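Local coordinates for carbamate kinase (Aeropyrum pernix, PDB 2E9Y), which probably catalyses the reversible transfer of a phosphoryl group between carbamoyl phosphate and ADP, yielding ATP and carbamate, as carbamate kinases do, at residues 76-80 against 209-213; 115-119 against 195-201; 63-67 against 133-137. All coordinates share one frame; numbering follows the deposited sequence.

Contact 1 (76-80 against 209-213); sequences QPLYI and PVEAV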
# COMPACT_ATOMS: atom_id res chain seq x y z
N GLN A 76 -5.43 7.17 -12.55
CA GLN A 76 -4.46 6.11 -12.30
C GLN A 76 -5.03 4.82 -12.87
O GLN A 76 -6.24 4.61 -12.88
CB GLN A 76 -4.21 5.96 -10.80
CG GLN A 76 -3.63 7.21 -10.15
CD GLN A 76 -2.34 7.65 -10.82
OE1 GLN A 76 -1.49 6.83 -11.15
NE2 GLN A 76 -2.20 8.96 -11.02
N PRO A 77 -4.15 3.93 -13.38
CA PRO A 77 -4.63 2.66 -13.94
C PRO A 77 -5.12 1.74 -12.83
O PRO A 77 -4.75 1.91 -11.66
CB PRO A 77 -3.40 2.11 -14.66
CG PRO A 77 -2.28 2.62 -13.82
CD PRO A 77 -2.69 4.06 -13.55
N LEU A 78 -5.95 0.78 -13.21
CA LEU A 78 -6.54 -0.16 -12.27
C LEU A 78 -5.54 -0.89 -11.38
O LEU A 78 -5.82 -1.14 -10.21
CB LEU A 78 -7.40 -1.18 -13.02
CG LEU A 78 -8.18 -2.23 -12.22
CD1 LEU A 78 -9.08 -1.55 -11.21
CD2 LEU A 78 -9.00 -3.08 -13.18
N TYR A 79 -4.37 -1.24 -11.91
CA TYR A 79 -3.42 -1.96 -11.07
C TYR A 79 -2.87 -1.09 -9.95
O TYR A 79 -2.51 -1.60 -8.89
CB TYR A 79 -2.28 -2.56 -11.91
CG TYR A 79 -1.51 -1.58 -12.75
CD1 TYR A 79 -0.47 -0.84 -12.22
CD2 TYR A 79 -1.81 -1.43 -14.11
CE1 TYR A 79 0.28 0.03 -13.02
CE2 TYR A 79 -1.07 -0.57 -14.91
CZ TYR A 79 -0.03 0.16 -14.36
OH TYR A 79 0.71 1.00 -15.16
N ILE A 80 -2.82 0.22 -10.17
CA ILE A 80 -2.37 1.14 -9.13
C ILE A 80 -3.50 1.26 -8.11
O ILE A 80 -3.27 1.32 -6.90
CB ILE A 80 -2.02 2.54 -9.71
CG1 ILE A 80 -0.70 2.47 -10.49
CG2 ILE A 80 -1.91 3.57 -8.59
CD1 ILE A 80 0.46 1.96 -9.68
N PRO A 209 2.63 -4.79 -15.21
CA PRO A 209 1.31 -4.73 -14.61
C PRO A 209 0.26 -4.59 -15.70
O PRO A 209 0.47 -3.97 -16.73
CB PRO A 209 1.26 -3.52 -13.68
CG PRO A 209 2.63 -2.86 -13.68
CD PRO A 209 3.31 -3.53 -14.96
N VAL A 210 -0.92 -5.18 -15.52
CA VAL A 210 -2.00 -5.06 -16.50
C VAL A 210 -3.30 -4.65 -15.82
O VAL A 210 -3.49 -4.90 -14.63
CB VAL A 210 -2.23 -6.38 -17.28
CG1 VAL A 210 -1.01 -6.70 -18.12
CG2 VAL A 210 -2.52 -7.52 -16.31
N GLU A 211 -4.19 -4.01 -16.57
CA GLU A 211 -5.47 -3.61 -16.00
C GLU A 211 -6.42 -4.78 -16.05
O GLU A 211 -6.99 -5.09 -17.10
CB GLU A 211 -6.05 -2.40 -16.73
CG GLU A 211 -5.42 -1.08 -16.33
CD GLU A 211 -6.23 0.11 -16.79
OE1 GLU A 211 -6.31 0.34 -18.02
OE2 GLU A 211 -6.80 0.81 -15.92
N ALA A 212 -6.56 -5.44 -14.91
CA ALA A 212 -7.43 -6.60 -14.79
C ALA A 212 -7.60 -6.87 -13.31
O ALA A 212 -6.91 -6.27 -12.48
CB ALA A 212 -6.80 -7.81 -15.48
N VAL A 213 -8.53 -7.75 -12.97
CA VAL A 213 -8.73 -8.12 -11.58
C VAL A 213 -8.56 -9.63 -11.50
O VAL A 213 -8.73 -10.34 -12.49
CB VAL A 213 -10.12 -7.72 -11.06
CG1 VAL A 213 -10.26 -6.20 -11.07
CG2 VAL A 213 -11.21 -8.35 -11.91
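The Tyr79 ring overlaps Pro209, whose CB stands 3.5 Å from the ring centroid of Tyr79, over the centre of one face, in a CH-pi contact. This contact joins the first turn of helix 78-103 in the amino acid kinase fold to the end of strand 207-209 and the loop that follows it. Pro77, at the N-cap position, places its CG over the opposite face of the same ring, offset toward the rim, so the ring is sandwiched between two prolines. The place of the Tyr79 ring follows from chi1 of 56°, which sets CG between the backbone N and the carbonyl carbon and swings the ring across Pro209. An alanine here is likely to leave both Pro209 and Pro77 without their aromatic partner and to open a gap between helix start and loop. Beyond the ring, Leu78 CD2 touches Val213 CG1 at 4.0 Å. Arg163 forms a salt bridge with Glu211 OE1, while Val25 of the second subunit packs on Tyr79 and Pro77. Glu211, extended beyond CG, brings its other oxygen to the helix start: Leu78 N donates to Glu211 OE2 over 2.8 Å, nearly straight at 170°. It meets that oxygen on the anti side, 17° out of the carboxylate plane.

Contact 2 (115-119 against 195-201); sequences SRVLV and GGVPVVE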
# COMPACT_ATOMS: atom_id res chain seq x y z
N SER A 115 1.24 -7.31 -2.92
CA SER A 115 1.28 -8.61 -3.58
C SER A 115 0.88 -8.55 -5.07
O SER A 115 -0.15 -7.99 -5.43
CB SER A 115 0.34 -9.54 -2.83
OG SER A 115 0.76 -9.57 -1.46
N ARG A 116 1.75 -9.12 -5.93
CA ARG A 116 1.40 -9.23 -7.35
C ARG A 116 1.09 -10.68 -7.72
O ARG A 116 1.63 -11.61 -7.13
CB ARG A 116 2.61 -8.79 -8.18
CG ARG A 116 2.94 -7.30 -8.10
CD ARG A 116 4.38 -7.01 -8.55
NE ARG A 116 5.30 -7.75 -7.69
CZ ARG A 116 6.62 -7.76 -7.98
NH1 ARG A 116 7.12 -7.11 -9.02
NH2 ARG A 116 7.45 -8.44 -7.17
N VAL A 117 0.22 -10.88 -8.70
CA VAL A 117 -0.15 -12.22 -9.13
C VAL A 117 0.09 -12.35 -10.63
O VAL A 117 -0.33 -11.49 -11.41
CB VAL A 117 -1.64 -12.51 -8.83
CG1 VAL A 117 -2.03 -13.87 -9.37
CG2 VAL A 117 -1.88 -12.46 -7.33
N LEU A 118 0.79 -13.41 -11.03
CA LEU A 118 1.08 -13.65 -12.44
C LEU A 118 -0.13 -14.26 -13.14
O LEU A 118 -0.73 -15.21 -12.64
CB LEU A 118 2.28 -14.60 -12.58
CG LEU A 118 2.77 -14.92 -14.00
CD1 LEU A 118 3.40 -13.67 -14.60
CD2 LEU A 118 3.79 -16.05 -13.97
N VAL A 119 -0.50 -13.70 -14.29
CA VAL A 119 -1.62 -14.23 -15.07
C VAL A 119 -1.10 -14.49 -16.48
O VAL A 119 -0.03 -14.01 -16.85
CB VAL A 119 -2.82 -13.25 -15.10
CG1 VAL A 119 -3.34 -13.02 -13.68
CG2 VAL A 119 -2.43 -11.92 -15.74
N GLY A 195 -7.02 -9.92 -4.34
CA GLY A 195 -6.66 -10.99 -5.28
C GLY A 195 -5.27 -10.78 -5.88
O GLY A 195 -4.75 -11.59 -6.63
N GLY A 196 -4.68 -9.61 -5.55
CA GLY A 196 -3.32 -9.33 -6.00
C GLY A 196 -3.29 -8.38 -7.21
O GLY A 196 -4.27 -8.23 -7.94
N VAL A 197 -2.13 -7.72 -7.38
CA VAL A 197 -1.90 -6.92 -8.59
C VAL A 197 -1.44 -7.80 -9.77
O VAL A 197 -0.39 -8.42 -9.74
CB VAL A 197 -0.81 -5.90 -8.24
CG1 VAL A 197 -0.45 -5.06 -9.47
CG2 VAL A 197 -1.28 -4.99 -7.13
N PRO A 198 -2.27 -7.88 -10.84
CA PRO A 198 -1.93 -8.70 -11.99
C PRO A 198 -0.79 -8.15 -12.80
O PRO A 198 -0.75 -6.99 -13.19
CB PRO A 198 -3.12 -8.75 -12.93
CG PRO A 198 -4.29 -8.09 -12.23
CD PRO A 198 -3.57 -7.27 -11.05
N VAL A 199 0.13 -9.06 -13.06
CA VAL A 199 1.17 -8.77 -14.01
C VAL A 199 1.31 -9.93 -14.98
O VAL A 199 0.85 -11.04 -14.74
CB VAL A 199 2.46 -8.62 -13.21
CG1 VAL A 199 2.33 -7.45 -12.24
CG2 VAL A 199 2.72 -9.89 -12.41
N VAL A 200 1.88 -9.61 -16.16
CA VAL A 200 2.17 -10.65 -17.15
C VAL A 200 3.65 -10.66 -17.48
O VAL A 200 4.34 -9.66 -17.36
CB VAL A 200 1.35 -10.35 -18.43
CG1 VAL A 200 -0.15 -10.45 -18.14
CG2 VAL A 200 1.67 -8.96 -18.93
N GLU A 201 4.17 -11.85 -17.86
CA GLU A 201 5.56 -11.87 -18.29
C GLU A 201 5.69 -11.47 -19.75
O GLU A 201 5.04 -12.02 -20.64
CB GLU A 201 6.09 -13.29 -18.09
CG GLU A 201 5.41 -14.01 -16.93
CD GLU A 201 5.49 -15.51 -17.16
OE1 GLU A 201 6.50 -16.10 -16.81
OE2 GLU A 201 4.53 -16.07 -17.69
O HOH W 1 2.39 -14.14 -18.13
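Val117 and Val199 sit on strands 112-119 and 197-201, parallel neighbours in the large mixed sheet of the amino acid kinase fold, tied by a ladder of four backbone hydrogen bonds. Val197 N donates to Ser115 O over 2.8 Å; Val197 O receives Val117 N at 2.7 Å. Next, Val199 N reaches Val117 O, and Val119 N meets Val199 O at 3.0 Å. Val197 and Val199 thus use both N and O on one neighbour, as does Val117. Past the ladder a water donates to Val119 O (2.7 Å) and Glu201 OE2, and accepts from Glu201 N. Buried Gly195 O, with Val117 CG2 against it at 3.1 Å, has no partner in the model. Gly196 leaves room for that methyl, where a CB would clash. Val119 CG2, set between its own backbone N and carbonyl carbon, meets Val200 CG1 at 3.6 Å. The Arg116 guanidinium leads away to salt bridges with Asp175 and with Glu98 of the second subunit; Ser115 OG bonds to Val113 O and Leu192 N. On the sheet face carrying Val197, helix 78-103 packs through Tyr79, Thr82 and Gln86, while strand 170-173 flanks strand 112-119 and strand 207-209 flanks strand 197-201.

Contact 3 (63-67 against 133-137); sequences SEAFE and VGPIY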
# COMPACT_ATOMS: atom_id res chain seq x y z
N SER A 63 -11.80 4.02 -8.47
CA SER A 63 -12.01 4.21 -9.90
C SER A 63 -12.96 5.39 -10.14
O SER A 63 -12.73 6.22 -11.02
CB SER A 63 -12.59 2.93 -10.52
OG SER A 63 -11.70 1.84 -10.33
N GLU A 64 -14.03 5.45 -9.36
CA GLU A 64 -15.00 6.53 -9.49
C GLU A 64 -14.37 7.88 -9.13
O GLU A 64 -14.61 8.88 -9.80
CB GLU A 64 -16.20 6.30 -8.56
CG GLU A 64 -17.05 5.08 -8.89
CD GLU A 64 -18.29 5.03 -8.02
OE1 GLU A 64 -19.17 5.89 -8.21
OE2 GLU A 64 -18.37 4.15 -7.14
N ALA A 65 -13.58 7.88 -8.06
CA ALA A 65 -12.92 9.09 -7.59
C ALA A 65 -12.02 9.70 -8.66
O ALA A 65 -12.11 10.89 -8.95
CB ALA A 65 -12.10 8.80 -6.33
N PHE A 66 -11.16 8.88 -9.27
CA PHE A 66 -10.27 9.41 -10.29
C PHE A 66 -11.05 9.88 -11.52
O PHE A 66 -10.69 10.88 -12.15
CB PHE A 66 -9.21 8.37 -10.68
CG PHE A 66 -8.45 7.81 -9.50
CD1 PHE A 66 -8.15 8.61 -8.40
CD2 PHE A 66 -8.05 6.48 -9.49
CE1 PHE A 66 -7.46 8.09 -7.30
CE2 PHE A 66 -7.35 5.95 -8.40
CZ PHE A 66 -7.06 6.76 -7.30
N GLU A 67 -12.11 9.17 -11.86
CA GLU A 67 -12.92 9.55 -13.02
C GLU A 67 -13.75 10.81 -12.75
O GLU A 67 -14.22 11.45 -13.68
CB GLU A 67 -13.85 8.41 -13.43
CG GLU A 67 -13.16 7.26 -14.15
CD GLU A 67 -12.57 7.65 -15.50
OE1 GLU A 67 -12.80 8.79 -15.96
OE2 GLU A 67 -11.89 6.80 -16.11
N VAL A 133 -16.18 -2.38 -13.45
CA VAL A 133 -15.37 -1.63 -12.49
C VAL A 133 -15.53 -0.14 -12.73
O VAL A 133 -15.40 0.35 -13.85
CB VAL A 133 -13.86 -1.98 -12.62
CG1 VAL A 133 -13.04 -1.05 -11.72
CG2 VAL A 133 -13.62 -3.43 -12.22
N GLY A 134 -15.83 0.59 -11.66
CA GLY A 134 -15.97 2.02 -11.79
C GLY A 134 -17.39 2.54 -11.92
O GLY A 134 -18.36 1.81 -11.71
N PRO A 135 -17.53 3.82 -12.29
CA PRO A 135 -18.80 4.52 -12.47
C PRO A 135 -19.49 4.23 -13.78
O PRO A 135 -19.01 3.47 -14.61
CB PRO A 135 -18.38 5.98 -12.37
CG PRO A 135 -17.08 5.96 -13.13
CD PRO A 135 -16.39 4.71 -12.60
N ILE A 136 -20.65 4.86 -13.95
CA ILE A 136 -21.42 4.72 -15.17
C ILE A 136 -20.87 5.74 -16.16
O ILE A 136 -20.67 6.91 -15.81
CB ILE A 136 -22.91 5.00 -14.90
CG1 ILE A 136 -23.47 3.88 -14.02
CG2 ILE A 136 -23.67 5.12 -16.21
CD1 ILE A 136 -24.85 4.16 -13.47
N TYR A 137 -20.60 5.29 -17.38
CA TYR A 137 -20.07 6.16 -18.42
C TYR A 137 -21.15 6.47 -19.44
O TYR A 137 -22.01 5.64 -19.72
CB TYR A 137 -18.91 5.48 -19.14
CG TYR A 137 -17.68 5.30 -18.30
CD1 TYR A 137 -17.50 4.14 -17.54
CD2 TYR A 137 -16.68 6.27 -18.27
CE1 TYR A 137 -16.35 3.96 -16.77
CE2 TYR A 137 -15.52 6.10 -17.51
CZ TYR A 137 -15.36 4.94 -16.77
OH TYR A 137 -14.21 4.74 -16.02
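This is the end of a helix packed on a loop corner between two short strands: the last turn of helix 56-67 rests on the bend where the chain passes from strand 131-133 to strand 136-137. Both strands belong to the four-stranded antiparallel sheet, consistent with the protruding subdomain of carbamate kinases. Three helix residues, Ser63, Glu64 and Glu67, meet the corner. Ser63 CB lies 3.7 Å from Gly134 CA, and the OG of Ser63 is 3.5 Å from Val133 CG1, while its hydrogen bond goes back to Val59 O in the same helix. Gly134 turns the corner with a positive phi of 98°, where a side chain would press on the preceding carbonyl and on Pro135 CD. Pro135 fits against the helix through its ring: the Glu64 side chain runs alongside Pro135 but points the other way, its CG 3.8 Å from Pro135 CD, and Glu67 CB comes to 4.1 Å from Pro135 CG. The aliphatic stem of Glu64 thus does the packing, its carboxylate reaching on to Arg73 of the second subunit.

Glu67 bends at chi2 (-66°), which drops its carboxylate beside the phenol of Tyr137. Glu67 OE2 lies in the ring plane at the edge, 3.1 Å from Tyr137 OH, a weak hydrogen bond at most; the carboxylate itself stands 82° to the ring. OE1 of Glu67 pairs with Arg75 in a salt bridge.

Strand 161-165 pairs with both strands of the corner, Phe153 of strand 152-155 meets the Tyr137 ring edge-to-face, and Phe66 packs on Met84 of helix 78-103.

How the contacts relate
Contacts 1 and 2 lie about 10 Å apart between centres, contacts 1 and 3 about 13 Å, and contacts 2 and 3 about 22 Å with no touch, which puts contact 1 in the middle. Val210 N probably hydrogen-bonds to Pro198 O, 3.0 Å away, coupling contacts 1 and 2; Leu78 CD1 packs on Val133 CG1 toward contact 3. Along the chain, segments 63-67, 76-80 and 115-119 precede their partners 133-137, 195-201 and 209-213. Contact 2 lies within the large mixed sheet, contact 1 sets helix 78-103 on the end of its strand 207-209, and contact 3 sets helix 56-67 on the four-stranded antiparallel sheet, which is thus probably held to the fold's body beside the subunit interface.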